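Local coordinates for protein mevalonate kinase (Staphylococcus aureus, PDB 2X7I) that probably catalyses the ATP-dependent phosphorylation of mevalonate to phosphomevalonate, at residues 41-46 with 116-121; 148-151 with 156-159. All coordinates share one frame; numbering follows the deposited sequence.

Contact 1 (41-46 with 116-121); sequences VLIEAL and YDFLGK
F118 carries CG anti to its backbone N (chi1 -178°), which sends the ring out from helix 103-119 to the strand, while I43 has CG2 in the corresponding position and so sets this methyl, and not the longer CG1 branch, against the ring. The contact is a helix-on-sheet packing in the N-terminal domain of the GHMP kinase fold, joining the last residues of strand 29-45 to the C-terminal end of helix 103-119. The two side chains cross at about a right angle. CG2 of I43 lies over one face of the phenyl ring in an off-centre CH-pi contact, 4.1 Å from the centroid of the F118 ring and 30° from its normal, and its closest ring atom is F118 CD1 at 3.7 Å. The strand backbone meets the same ring differently, at the edge: I43 O is 3.4 Å from F118 CD1, and A45 N lies in the ring plane, 3.7 Å from F118 CE1. One phenyl is thus touched by a methyl on a face and by main-chain atoms at its edge, with no hydrogen bond between the segments. The backbone of I43 and A45 is held in the sheet by hydrogen bonds to G7 of strand 6-16 and to R5 just before it, and F118 also touches L87 and T4. The helix is closed by a Schellman motif with G120, at positive phi, as the C-prime residue; K121 N bonds to Y116 O at 2.8 Å, and a weak bond runs from G120 N to D117 O. D117 reaches further, its OD2 accepting a hydrogen bond from Y8 N of strand 6-16. Past the I43 methyl, the far end of the phenyl meets A45, whose CB lies 4.1 Å from F118 CZ.

Contact 2 (148-151 with 156-159); sequences TQTI and PVWF
Helix 145-153 gives way after a short turn to strand 157-160, and the chain doubles back so that the CA atoms of T150 and V157 come within 5.8 Å. This helix-turn-strand passage belongs to the GHMP kinase fold, in which the strand pairs with strand 29-45 on one side and forms a hairpin with strand 163-166 on the other. V157 points at the helix and touches it mainly through CG2, the methyl that lies anti to the carbonyl carbon, beside the backbone N. That methyl touches two helix side chains, T150 and Q149. T150 meets it obliquely with its hydroxyl, OG1 being 3.2 Å from V157 CG2 and 3.4 Å from V157 CB, a tight fit in a buried place. This oxygen has its polar partner within the helix, in a hydrogen bond with I146 O, and meets the valine in van der Waals contact, without a bond. T150 also packs on A31 and P33 of strand 29-45, so the helix touches the neighbouring strand as well. Q149 comes from the neighbouring helix position and crosses V157 at about a right angle. Its CG stands anti to the backbone N (chi1 174°), and this methylene makes the contact, Q149 CG lying 3.8 Å from V157 CG2.

How the contacts relate
From the N terminus, the chain runs through strand 6-16 and then 29-45, whose end supplies the first segment of contact 1. It then passes strand 53-58, helix 70-80 and strand 87-93 before helix 103-119 returns to close a loop of 69 residues. Helix 125-140 follows, and helix 145-153 then turns into strand 157-160, so contact 2 closes a loop of only four residues. The contacts are in series, neither nested nor crossed, with nearest atoms about 12 Å apart and centres about 27 Å apart. Both bear on the same sheet: contact 1 ties a helix to the end of strand 29-45, and contact 2 sets another helix against strand 157-160, its antiparallel neighbour.

Contact 1 (41-46 with 116-121)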
loop_
_atom_site.group_PDB
_atom_site.type_symbol
_atom_site.label_atom_id
_atom_site.label_comp_id
_atom_site.label_asym_id
_atom_site.label_seq_id
_atom_site.Cartn_x
_atom_site.Cartn_y
_atom_site.Cartn_z
ATOM N N VAL A 41 8.120 -4.565 12.951
ATOM C CA VAL A 41 7.689 -5.289 14.145
ATOM C C VAL A 41 8.902 -5.832 14.906
ATOM O O VAL A 41 9.806 -6.421 14.313
ATOM C CB VAL A 41 6.708 -6.451 13.799
ATOM C CG1 VAL A 41 6.404 -7.302 15.045
ATOM C CG2 VAL A 41 5.421 -5.896 13.175
ATOM N N LEU A 42 8.911 -5.616 16.218
ATOM C CA LEU A 42 9.928 -6.171 17.108
ATOM C C LEU A 42 9.243 -7.012 18.188
ATOM O O LEU A 42 8.288 -6.562 18.813
ATOM C CB LEU A 42 10.746 -5.048 17.749
ATOM C CG LEU A 42 11.768 -5.459 18.814
ATOM C CD1 LEU A 42 12.870 -6.351 18.234
ATOM C CD2 LEU A 42 12.373 -4.222 19.485
ATOM N N ILE A 43 9.743 -8.230 18.393
ATOM C CA ILE A 43 9.250 -9.133 19.430
ATOM C C ILE A 43 10.409 -9.446 20.362
ATOM O O ILE A 43 11.401 -10.026 19.925
ATOM C CB ILE A 43 8.716 -10.462 18.834
ATOM C CG1 ILE A 43 7.768 -10.183 17.658
ATOM C CG2 ILE A 43 8.040 -11.297 19.923
ATOM C CD1 ILE A 43 7.050 -11.411 17.111
ATOM N N GLU A 44 10.280 -9.061 21.632
ATOM C CA GLU A 44 11.336 -9.246 22.631
ATOM C C GLU A 44 10.893 -10.091 23.818
ATOM O O GLU A 44 9.970 -9.707 24.535
ATOM C CB GLU A 44 11.767 -7.894 23.198
ATOM C CG GLU A 44 12.407 -6.947 22.205
ATOM C CD GLU A 44 12.703 -5.591 22.829
ATOM O OE1 GLU A 44 11.748 -4.776 22.953
ATOM O OE2 GLU A 44 13.877 -5.351 23.193
ATOM N N ALA A 45 11.572 -11.211 24.044
ATOM C CA ALA A 45 11.436 -11.944 25.299
ATOM C C ALA A 45 12.042 -11.106 26.420
ATOM O O ALA A 45 13.106 -10.516 26.252
ATOM C CB ALA A 45 12.124 -13.292 25.219
ATOM N N LEU A 46 11.335 -11.031 27.542
ATOM C CA LEU A 46 11.802 -10.320 28.743
ATOM C C LEU A 46 12.139 -11.351 29.826
ATOM O O LEU A 46 12.110 -12.557 29.564
ATOM C CB LEU A 46 10.728 -9.327 29.215
ATOM C CG LEU A 46 10.676 -7.945 28.539
ATOM C CD1 LEU A 46 11.332 -7.941 27.167
ATOM C CD2 LEU A 46 9.218 -7.492 28.436
ATOM N N TYR A 116 9.273 -15.549 12.881
ATOM C CA TYR A 116 10.256 -16.549 12.486
ATOM C C TYR A 116 11.657 -16.189 12.970
ATOM O O TYR A 116 12.407 -17.061 13.398
ATOM C CB TYR A 116 10.253 -16.751 10.973
ATOM C CG TYR A 116 9.198 -17.727 10.539
ATOM C CD1 TYR A 116 7.845 -17.412 10.665
ATOM C CD2 TYR A 116 9.539 -18.971 10.011
ATOM C CE1 TYR A 116 6.864 -18.300 10.283
ATOM C CE2 TYR A 116 8.551 -19.875 9.619
ATOM C CZ TYR A 116 7.219 -19.523 9.757
ATOM O OH TYR A 116 6.228 -20.390 9.386
ATOM N N ASP A 117 12.002 -14.909 12.898
ATOM C CA ASP A 117 13.300 -14.439 13.367
ATOM C C ASP A 117 13.473 -14.699 14.874
ATOM O O ASP A 117 14.527 -15.130 15.314
ATOM C CB ASP A 117 13.464 -12.948 13.047
ATOM C CG ASP A 117 14.877 -12.454 13.272
ATOM O OD1 ASP A 117 15.816 -13.200 12.933
ATOM O OD2 ASP A 117 15.048 -11.318 13.767
ATOM N N PHE A 118 12.413 -14.449 15.638
ATOM C CA PHE A 118 12.350 -14.728 17.074
ATOM C C PHE A 118 12.557 -16.212 17.403
ATOM O O PHE A 118 13.354 -16.562 18.277
ATOM C CB PHE A 118 10.988 -14.257 17.593
ATOM C CG PHE A 118 10.782 -14.424 19.072
ATOM C CD1 PHE A 118 11.089 -13.397 19.943
ATOM C CD2 PHE A 118 10.213 -15.585 19.582
ATOM C CE1 PHE A 118 10.854 -13.521 21.292
ATOM C CE2 PHE A 118 9.983 -15.723 20.944
ATOM C CZ PHE A 118 10.306 -14.684 21.800
ATOM N N LEU A 119 11.837 -17.078 16.700
ATOM C CA LEU A 119 11.949 -18.523 16.907
ATOM C C LEU A 119 13.234 -19.116 16.322
ATOM O O LEU A 119 13.557 -20.275 16.587
ATOM C CB LEU A 119 10.726 -19.234 16.330
ATOM C CG LEU A 119 9.408 -18.880 17.024
ATOM C CD1 LEU A 119 8.209 -19.297 16.168
ATOM C CD2 LEU A 119 9.346 -19.504 18.428
ATOM N N GLY A 120 13.967 -18.318 15.546
ATOM C CA GLY A 120 15.205 -18.768 14.919
ATOM C C GLY A 120 14.938 -19.643 13.712
ATOM O O GLY A 120 15.802 -20.411 13.309
ATOM N N LYS A 121 13.754 -19.502 13.115
ATOM C CA LYS A 121 13.295 -20.410 12.056
ATOM C C LYS A 121 13.512 -19.844 10.660
ATOM O O LYS A 121 13.306 -18.651 10.416
ATOM C CB LYS A 121 11.810 -20.740 12.232
ATOM C CG LYS A 121 11.514 -21.710 13.362
ATOM C CD LYS A 121 10.014 -21.928 13.545
ATOM C CE LYS A 121 9.412 -22.751 12.411
ATOM N NZ LYS A 121 7.998 -23.130 12.691
#

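Contact 2 (148-151 with 156-159)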
loop_
_atom_site.group_PDB
_atom_site.type_symbol
_atom_site.label_atom_id
_atom_site.label_comp_id
_atom_site.label_asym_id
_atom_site.label_seq_id
_atom_site.Cartn_x
_atom_site.Cartn_y
_atom_site.Cartn_z
ATOM N N THR A 148 -0.243 -9.180 -0.712
ATOM C CA THR A 148 0.777 -10.023 -0.108
ATOM C C THR A 148 1.846 -10.467 -1.125
ATOM O O THR A 148 3.038 -10.440 -0.833
ATOM C CB THR A 148 0.167 -11.267 0.574
ATOM O OG1 THR A 148 -0.856 -10.858 1.490
ATOM C CG2 THR A 148 1.241 -12.048 1.327
ATOM N N GLN A 149 1.417 -10.872 -2.310
ATOM C CA GLN A 149 2.356 -11.305 -3.337
ATOM C C GLN A 149 3.228 -10.142 -3.835
ATOM O O GLN A 149 4.431 -10.299 -4.000
ATOM C CB GLN A 149 1.617 -11.986 -4.497
ATOM C CG GLN A 149 2.495 -12.348 -5.700
ATOM C CD GLN A 149 3.640 -13.299 -5.371
ATOM O OE1 GLN A 149 3.684 -13.886 -4.291
ATOM N NE2 GLN A 149 4.572 -13.465 -6.322
ATOM N N THR A 150 2.632 -8.974 -4.052
ATOM C CA THR A 150 3.403 -7.801 -4.482
ATOM C C THR A 150 4.439 -7.431 -3.427
ATOM O O THR A 150 5.604 -7.219 -3.745
ATOM C CB THR A 150 2.489 -6.588 -4.749
ATOM O OG1 THR A 150 1.482 -6.944 -5.709
ATOM C CG2 THR A 150 3.294 -5.408 -5.262
ATOM N N ILE A 151 4.010 -7.378 -2.171
ATOM C CA ILE A 151 4.888 -7.036 -1.056
ATOM C C ILE A 151 6.031 -8.045 -0.857
ATOM O O ILE A 151 7.192 -7.655 -0.817
ATOM C CB ILE A 151 4.089 -6.889 0.262
ATOM C CG1 ILE A 151 3.233 -5.622 0.221
ATOM C CG2 ILE A 151 5.020 -6.795 1.462
ATOM C CD1 ILE A 151 2.246 -5.555 1.351
ATOM N N PRO A 156 6.104 -6.037 -9.311
ATOM C CA PRO A 156 4.739 -5.705 -9.688
ATOM C C PRO A 156 3.929 -6.962 -9.976
ATOM O O PRO A 156 4.483 -7.946 -10.445
ATOM C CB PRO A 156 4.906 -4.862 -10.968
ATOM C CG PRO A 156 6.316 -4.499 -11.048
ATOM C CD PRO A 156 7.065 -5.578 -10.327
ATOM N N VAL A 157 2.638 -6.923 -9.669
ATOM C CA VAL A 157 1.708 -8.001 -9.985
ATOM C C VAL A 157 0.613 -7.440 -10.891
ATOM O O VAL A 157 0.037 -6.398 -10.600
ATOM C CB VAL A 157 1.057 -8.578 -8.716
ATOM C CG1 VAL A 157 -0.054 -9.571 -9.087
ATOM C CG2 VAL A 157 2.108 -9.230 -7.820
ATOM N N TRP A 158 0.344 -8.145 -11.983
ATOM C CA TRP A 158 -0.563 -7.698 -13.022
ATOM C C TRP A 158 -1.704 -8.703 -13.116
ATOM O O TRP A 158 -1.449 -9.889 -13.342
ATOM C CB TRP A 158 0.206 -7.608 -14.351
ATOM C CG TRP A 158 -0.649 -7.514 -15.588
ATOM C CD1 TRP A 158 -1.773 -6.757 -15.753
ATOM C CD2 TRP A 158 -0.433 -8.189 -16.837
ATOM N NE1 TRP A 158 -2.281 -6.933 -17.024
ATOM C CE2 TRP A 158 -1.479 -7.809 -17.705
ATOM C CE3 TRP A 158 0.535 -9.091 -17.300
ATOM C CZ2 TRP A 158 -1.576 -8.287 -19.024
ATOM C CZ3 TRP A 158 0.435 -9.573 -18.607
ATOM C CH2 TRP A 158 -0.612 -9.166 -19.455
ATOM N N PHE A 159 -2.943 -8.233 -12.911
ATOM C CA PHE A 159 -4.162 -9.032 -13.134
ATOM C C PHE A 159 -4.819 -8.604 -14.444
ATOM O O PHE A 159 -4.931 -7.411 -14.707
ATOM C CB PHE A 159 -5.185 -8.791 -12.009
ATOM C CG PHE A 159 -4.896 -9.512 -10.691
ATOM C CD1 PHE A 159 -3.670 -10.125 -10.429
ATOM C CD2 PHE A 159 -5.874 -9.538 -9.701
ATOM C CE1 PHE A 159 -3.441 -10.760 -9.206
ATOM C CE2 PHE A 159 -5.650 -10.160 -8.482
ATOM C CZ PHE A 159 -4.431 -10.776 -8.229
#